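Local coordinates for protein XoxI (Bacillus cereus ATCC 14579, PDB 3CNW) that is of unknown function but belongs to the polyketide cyclase/dehydrase and lipid transport family, whose Bet v 1-like fold suggests binding of a hydrophobic ligand, at residues Ser9-Gly14 and Thr100-Trp105; Leu33-Ser38 and His124-Asp129. All coordinates share one frame; numbering follows the deposited sequence.

Interaction 1: residues Ser9-Gly14 and Thr100-Trp105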
loop_
_atom_site.group_PDB
_atom_site.type_symbol
_atom_site.label_atom_id
_atom_site.label_comp_id
_atom_site.label_asym_id
_atom_site.label_seq_id
_atom_site.Cartn_x
_atom_site.Cartn_y
_atom_site.Cartn_z
ATOM N N SER A 9 10.048 14.691 -14.444
ATOM C CA SER A 9 9.479 13.677 -15.314
ATOM C C SER A 9 10.640 12.999 -16.022
ATOM O O SER A 9 11.739 13.549 -16.092
ATOM C CB SER A 9 8.521 14.308 -16.323
ATOM O OG SER A 9 7.336 14.731 -15.681
HETATM N N MSE A 10 10.399 11.801 -16.530
HETATM C CA MSE A 10 11.438 11.048 -17.204
HETATM C C MSE A 10 10.761 9.934 -17.978
HETATM O O MSE A 10 9.915 9.222 -17.433
HETATM C CB MSE A 10 12.396 10.445 -16.166
HETATM C CG MSE A 10 13.662 9.805 -16.722
HETATM SE SE MSE A 10 14.972 11.127 -17.249
HETATM C CE MSE A 10 15.339 11.902 -15.504
ATOM N N GLU A 11 11.123 9.800 -19.248
ATOM C CA GLU A 11 10.562 8.749 -20.077
ATOM C C GLU A 11 11.479 7.549 -19.942
ATOM O O GLU A 11 12.697 7.689 -19.956
ATOM C CB GLU A 11 10.478 9.196 -21.535
ATOM C CG GLU A 11 9.401 10.234 -21.781
ATOM C CD GLU A 11 9.327 10.686 -23.234
ATOM O OE1 GLU A 11 9.175 9.816 -24.127
ATOM O OE2 GLU A 11 9.412 11.911 -23.485
ATOM N N ILE A 12 10.888 6.372 -19.775
ATOM C CA ILE A 12 11.670 5.155 -19.609
ATOM C C ILE A 12 11.276 4.169 -20.689
ATOM O O ILE A 12 10.116 4.121 -21.085
ATOM C CB ILE A 12 11.419 4.501 -18.211
ATOM C CG1 ILE A 12 12.010 5.373 -17.097
ATOM C CG2 ILE A 12 12.068 3.113 -18.143
ATOM C CD1 ILE A 12 11.360 6.691 -16.926
ATOM N N PHE A 13 12.243 3.396 -21.172
ATOM C CA PHE A 13 11.963 2.387 -22.186
ATOM C C PHE A 13 11.467 1.136 -21.479
ATOM O O PHE A 13 12.228 0.196 -21.223
ATOM C CB PHE A 13 13.212 2.052 -23.011
ATOM C CG PHE A 13 13.642 3.160 -23.934
ATOM C CD1 PHE A 13 12.840 3.542 -25.016
ATOM C CD2 PHE A 13 14.857 3.824 -23.730
ATOM C CE1 PHE A 13 13.236 4.582 -25.877
ATOM C CE2 PHE A 13 15.264 4.865 -24.585
ATOM C CZ PHE A 13 14.454 5.239 -25.663
ATOM N N GLY A 14 10.178 1.153 -21.156
ATOM C CA GLY A 14 9.533 0.038 -20.494
ATOM C C GLY A 14 8.051 0.348 -20.398
ATOM O O GLY A 14 7.689 1.481 -20.087
ATOM N N THR A 100 6.900 2.167 -23.639
ATOM C CA THR A 100 7.674 3.222 -22.983
ATOM C C THR A 100 6.708 3.885 -22.018
ATOM O O THR A 100 5.490 3.697 -22.098
ATOM C CB THR A 100 8.202 4.321 -23.946
ATOM O OG1 THR A 100 7.102 5.053 -24.507
ATOM C CG2 THR A 100 9.055 3.701 -25.048
ATOM N N SER A 101 7.237 4.664 -21.096
ATOM C CA SER A 101 6.367 5.294 -20.137
ATOM C C SER A 101 6.955 6.556 -19.573
ATOM O O SER A 101 8.162 6.810 -19.679
ATOM C CB SER A 101 6.041 4.305 -19.015
ATOM O OG SER A 101 7.207 3.690 -18.522
ATOM N N LEU A 102 6.084 7.356 -18.976
ATOM C CA LEU A 102 6.494 8.616 -18.383
ATOM C C LEU A 102 6.323 8.553 -16.880
ATOM O O LEU A 102 5.206 8.477 -16.384
ATOM C CB LEU A 102 5.647 9.747 -18.955
ATOM C CG LEU A 102 5.916 11.132 -18.385
ATOM C CD1 LEU A 102 7.331 11.553 -18.719
ATOM C CD2 LEU A 102 4.915 12.110 -18.958
ATOM N N VAL A 103 7.429 8.579 -16.152
ATOM C CA VAL A 103 7.341 8.540 -14.703
ATOM C C VAL A 103 7.408 9.954 -14.136
ATOM O O VAL A 103 8.208 10.768 -14.586
ATOM C CB VAL A 103 8.477 7.686 -14.097
ATOM C CG1 VAL A 103 8.389 7.710 -12.579
ATOM C CG2 VAL A 103 8.379 6.250 -14.616
ATOM N N GLU A 104 6.560 10.252 -13.155
ATOM C CA GLU A 104 6.550 11.584 -12.547
ATOM C C GLU A 104 6.667 11.533 -11.035
ATOM O O GLU A 104 5.906 10.833 -10.367
ATOM C CB GLU A 104 5.275 12.357 -12.923
ATOM C CG GLU A 104 5.135 12.652 -14.413
ATOM C CD GLU A 104 4.076 13.712 -14.737
ATOM O OE1 GLU A 104 3.224 14.008 -13.861
ATOM O OE2 GLU A 104 4.095 14.243 -15.880
ATOM N N TRP A 105 7.621 12.285 -10.502
ATOM C CA TRP A 105 7.831 12.335 -9.072
ATOM C C TRP A 105 7.634 13.789 -8.666
ATOM O O TRP A 105 8.439 14.652 -9.024
ATOM C CB TRP A 105 9.250 11.876 -8.732
ATOM C CG TRP A 105 9.425 11.425 -7.314
ATOM C CD1 TRP A 105 8.605 11.695 -6.251
ATOM C CD2 TRP A 105 10.502 10.638 -6.798
ATOM N NE1 TRP A 105 9.110 11.126 -5.105
ATOM C CE2 TRP A 105 10.276 10.474 -5.408
ATOM C CE3 TRP A 105 11.648 10.063 -7.368
ATOM C CZ2 TRP A 105 11.145 9.746 -4.586
ATOM C CZ3 TRP A 105 12.515 9.338 -6.545
ATOM C CH2 TRP A 105 12.259 9.193 -5.173
#

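Interaction 2: residues Leu33-Ser38 and His124-Asp129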
loop_
_atom_site.group_PDB
_atom_site.type_symbol
_atom_site.label_atom_id
_atom_site.label_comp_id
_atom_site.label_asym_id
_atom_site.label_seq_id
_atom_site.Cartn_x
_atom_site.Cartn_y
_atom_site.Cartn_z
ATOM N N LEU A 33 16.656 3.460 -6.625
ATOM C CA LEU A 33 17.048 4.804 -6.224
ATOM C C LEU A 33 18.391 4.774 -5.518
ATOM O O LEU A 33 18.471 4.382 -4.361
ATOM C CB LEU A 33 15.982 5.397 -5.295
ATOM C CG LEU A 33 16.305 6.677 -4.522
ATOM C CD1 LEU A 33 16.668 7.805 -5.453
ATOM C CD2 LEU A 33 15.092 7.046 -3.714
ATOM N N PRO A 34 19.459 5.212 -6.202
ATOM C CA PRO A 34 20.796 5.219 -5.614
ATOM C C PRO A 34 20.867 5.875 -4.238
ATOM O O PRO A 34 21.635 5.457 -3.379
ATOM C CB PRO A 34 21.626 5.972 -6.657
ATOM C CG PRO A 34 20.940 5.662 -7.939
ATOM C CD PRO A 34 19.485 5.816 -7.550
ATOM N N TYR A 35 20.053 6.902 -4.033
ATOM C CA TYR A 35 20.035 7.643 -2.780
ATOM C C TYR A 35 19.549 6.858 -1.556
ATOM O O TYR A 35 19.817 7.254 -0.420
ATOM C CB TYR A 35 19.167 8.883 -2.951
ATOM C CG TYR A 35 19.211 9.798 -1.767
ATOM C CD1 TYR A 35 20.355 10.539 -1.477
ATOM C CD2 TYR A 35 18.107 9.943 -0.938
ATOM C CE1 TYR A 35 20.397 11.411 -0.388
ATOM C CE2 TYR A 35 18.135 10.813 0.154
ATOM C CZ TYR A 35 19.283 11.544 0.422
ATOM O OH TYR A 35 19.306 12.413 1.499
ATOM N N ILE A 36 18.820 5.769 -1.784
ATOM C CA ILE A 36 18.299 4.959 -0.680
ATOM C C ILE A 36 18.816 3.533 -0.747
ATOM O O ILE A 36 18.146 2.642 -1.263
ATOM C CB ILE A 36 16.749 4.931 -0.678
ATOM C CG1 ILE A 36 16.212 6.353 -0.530
ATOM C CG2 ILE A 36 16.231 4.090 0.485
ATOM C CD1 ILE A 36 16.757 7.098 0.705
ATOM N N PRO A 37 20.024 3.301 -0.217
ATOM C CA PRO A 37 20.656 1.976 -0.213
ATOM C C PRO A 37 19.897 0.929 0.603
ATOM O O PRO A 37 19.994 -0.262 0.327
ATOM C CB PRO A 37 22.030 2.241 0.399
ATOM C CG PRO A 37 22.239 3.697 0.232
ATOM C CD PRO A 37 20.889 4.288 0.448
ATOM N N SER A 38 19.150 1.369 1.609
ATOM C CA SER A 38 18.443 0.433 2.467
ATOM C C SER A 38 17.047 0.886 2.887
ATOM O O SER A 38 16.835 2.046 3.214
ATOM C CB SER A 38 19.293 0.163 3.710
ATOM O OG SER A 38 18.576 -0.624 4.642
ATOM N N HIS A 124 14.529 17.942 -5.725
ATOM C CA HIS A 124 14.585 17.763 -7.156
ATOM C C HIS A 124 15.810 16.889 -7.449
ATOM O O HIS A 124 15.763 16.006 -8.297
ATOM C CB HIS A 124 14.727 19.096 -7.868
ATOM C CG HIS A 124 14.442 19.013 -9.329
ATOM N ND1 HIS A 124 13.167 19.081 -9.836
ATOM C CD2 HIS A 124 15.263 18.804 -10.388
ATOM C CE1 HIS A 124 13.210 18.917 -11.151
ATOM N NE2 HIS A 124 14.470 18.747 -11.504
ATOM N N GLY A 125 16.899 17.137 -6.728
ATOM C CA GLY A 125 18.106 16.353 -6.907
ATOM C C GLY A 125 17.880 14.877 -6.600
ATOM O O GLY A 125 18.394 13.998 -7.291
ATOM N N ILE A 126 17.107 14.595 -5.558
ATOM C CA ILE A 126 16.840 13.210 -5.197
ATOM C C ILE A 126 15.947 12.557 -6.240
ATOM O O ILE A 126 16.217 11.444 -6.686
ATOM C CB ILE A 126 16.180 13.123 -3.814
ATOM C CG1 ILE A 126 17.174 13.631 -2.753
ATOM C CG2 ILE A 126 15.743 11.690 -3.535
ATOM C CD1 ILE A 126 16.517 14.143 -1.488
ATOM N N TYR A 127 14.890 13.262 -6.633
ATOM C CA TYR A 127 13.976 12.759 -7.640
ATOM C C TYR A 127 14.756 12.459 -8.918
ATOM O O TYR A 127 14.671 11.348 -9.449
ATOM C CB TYR A 127 12.883 13.785 -7.930
ATOM C CG TYR A 127 11.991 14.121 -6.750
ATOM C CD1 TYR A 127 12.003 13.350 -5.583
ATOM C CD2 TYR A 127 11.122 15.208 -6.805
ATOM C CE1 TYR A 127 11.166 13.658 -4.490
ATOM C CE2 TYR A 127 10.279 15.532 -5.725
ATOM C CZ TYR A 127 10.305 14.757 -4.569
ATOM O OH TYR A 127 9.488 15.082 -3.498
ATOM N N SER A 128 15.523 13.445 -9.399
ATOM C CA SER A 128 16.335 13.286 -10.616
ATOM C C SER A 128 17.294 12.102 -10.508
ATOM O O SER A 128 17.444 11.327 -11.454
ATOM C CB SER A 128 17.158 14.557 -10.913
ATOM O OG SER A 128 18.006 14.391 -12.058
ATOM N N ASP A 129 17.949 11.977 -9.363
ATOM C CA ASP A 129 18.884 10.884 -9.122
ATOM C C ASP A 129 18.207 9.538 -9.387
ATOM O O ASP A 129 18.737 8.690 -10.114
ATOM C CB ASP A 129 19.372 10.942 -7.673
ATOM C CG ASP A 129 20.287 9.796 -7.319
ATOM O OD1 ASP A 129 21.413 9.735 -7.872
ATOM O OD2 ASP A 129 19.879 8.954 -6.487
#

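Interaction 1: residues Ser9-Gly14 and Thr100-Trp105
I12 and V103 meet on the face of the sheet turned toward the helices: the end of the isoleucine chain, CD1, lies 3.8 Å from V103 CG2, and the two side chains run at a slant to one another. The valine branch involved is the one beside its own backbone N, CG1 being anti to that N. V19 of helix 16-23 packs on both residues. M10 starts from the same face, but its selenium-bearing end turns off to K132 and Q135 of helix 116-139. On the reverse face L102 reaches across, its CD1 3.8 Å from S9 CB and 3.9 Å from E11 CG, thus bridging two residues of the partner strand. Beside it, S9 OG makes a weak hydrogen bond to E104 OE2, while the other carboxylate oxygen, OE1, is engaged in a salt bridge with K93.

The backbones run antiparallel, their axes 4.6 Å apart at closest and their directions 151° apart, as the first strand of the Bet v 1-like sheet lies beside the last. The M10-V103 and I12-S101 pairs are hydrogen-bonded, with I12 N to S101 O at 2.8 Å; M10 N to V103 O is weak, bent to 132° at the hydrogen.

Past the paired strands, F13 centres an inverse gamma turn that brings G14 O within 2.7 Å of S101 OG. The serine hydroxyl donates this bond from between its own N and carbonyl carbon (chi1 49°). T100 CG2 approaches the F13 ring obliquely at CD1, the two side chains lying alongside.

Interaction 2: residues Leu33-Ser38 and His124-Asp129
Apolar contact centres on Y35 and I126. The isoleucine lies over one face of the tyrosine ring, with CG1 4.2 Å from the ring centroid and only 11° off the ring normal, which is the geometry of a CH-pi contact. Its CG2 branch adds a touch toward the ring margin, 3.9 Å from Y35 CD2. The ring is carried out to the helix by a first torsion that sets CG anti to the backbone N (chi1 -173°), and its hydroxyl makes a weak hydrogen bond to N52. L33 contributes through CD1, which is 4.4 Å from I126 CG2.

Residues L33 to I36 form a type I beta turn, closed by I36 N to L33 O at 2.9 Å. This turn belongs to the loop joining helix 16-23 to strand 38-42, and it rests against the long C-terminal helix 116-139 of the Bet v 1-like fold, where I126 and D129, about one helical turn apart, face it.

The polar part is slight. D129 OD2 accepts a weak hydrogen bond from Y35 N, 3.2 Å long and bent to 126° at the hydrogen. The same oxygen is bordered by carbon: P34 CD comes within 3.3 Å, and L33 CD1 lies 3.6 Å from OD2, the leucine side chain running nearly perpendicular to that of D129. The P34 ring and the D129 side chain run antiparallel, side by side, so that the proline ring flanks the carboxylate.

Overall arrangement
Interaction 1 and interaction 2 have centres about 16 Å apart and belong to one fold: the first pairs the initial and final strands of the sheet, the second sets the loop segment 33-38 against the helix that follows the final strand. They meet at W105, whose CH2 lies 3.8 Å from L33 CD2 and whose NE1 is 3.3 Å from Y127 CE1, the rings of W105 and Y127 being stacked. Y127 OH in turn hydrogen-bonds to Y86 OH. In Bet v 1-like proteins the ligand cavity generally lies between the sheet and the C-terminal helix, so these aromatic residues may lie near such a pocket here, although no ligand site is established for this protein.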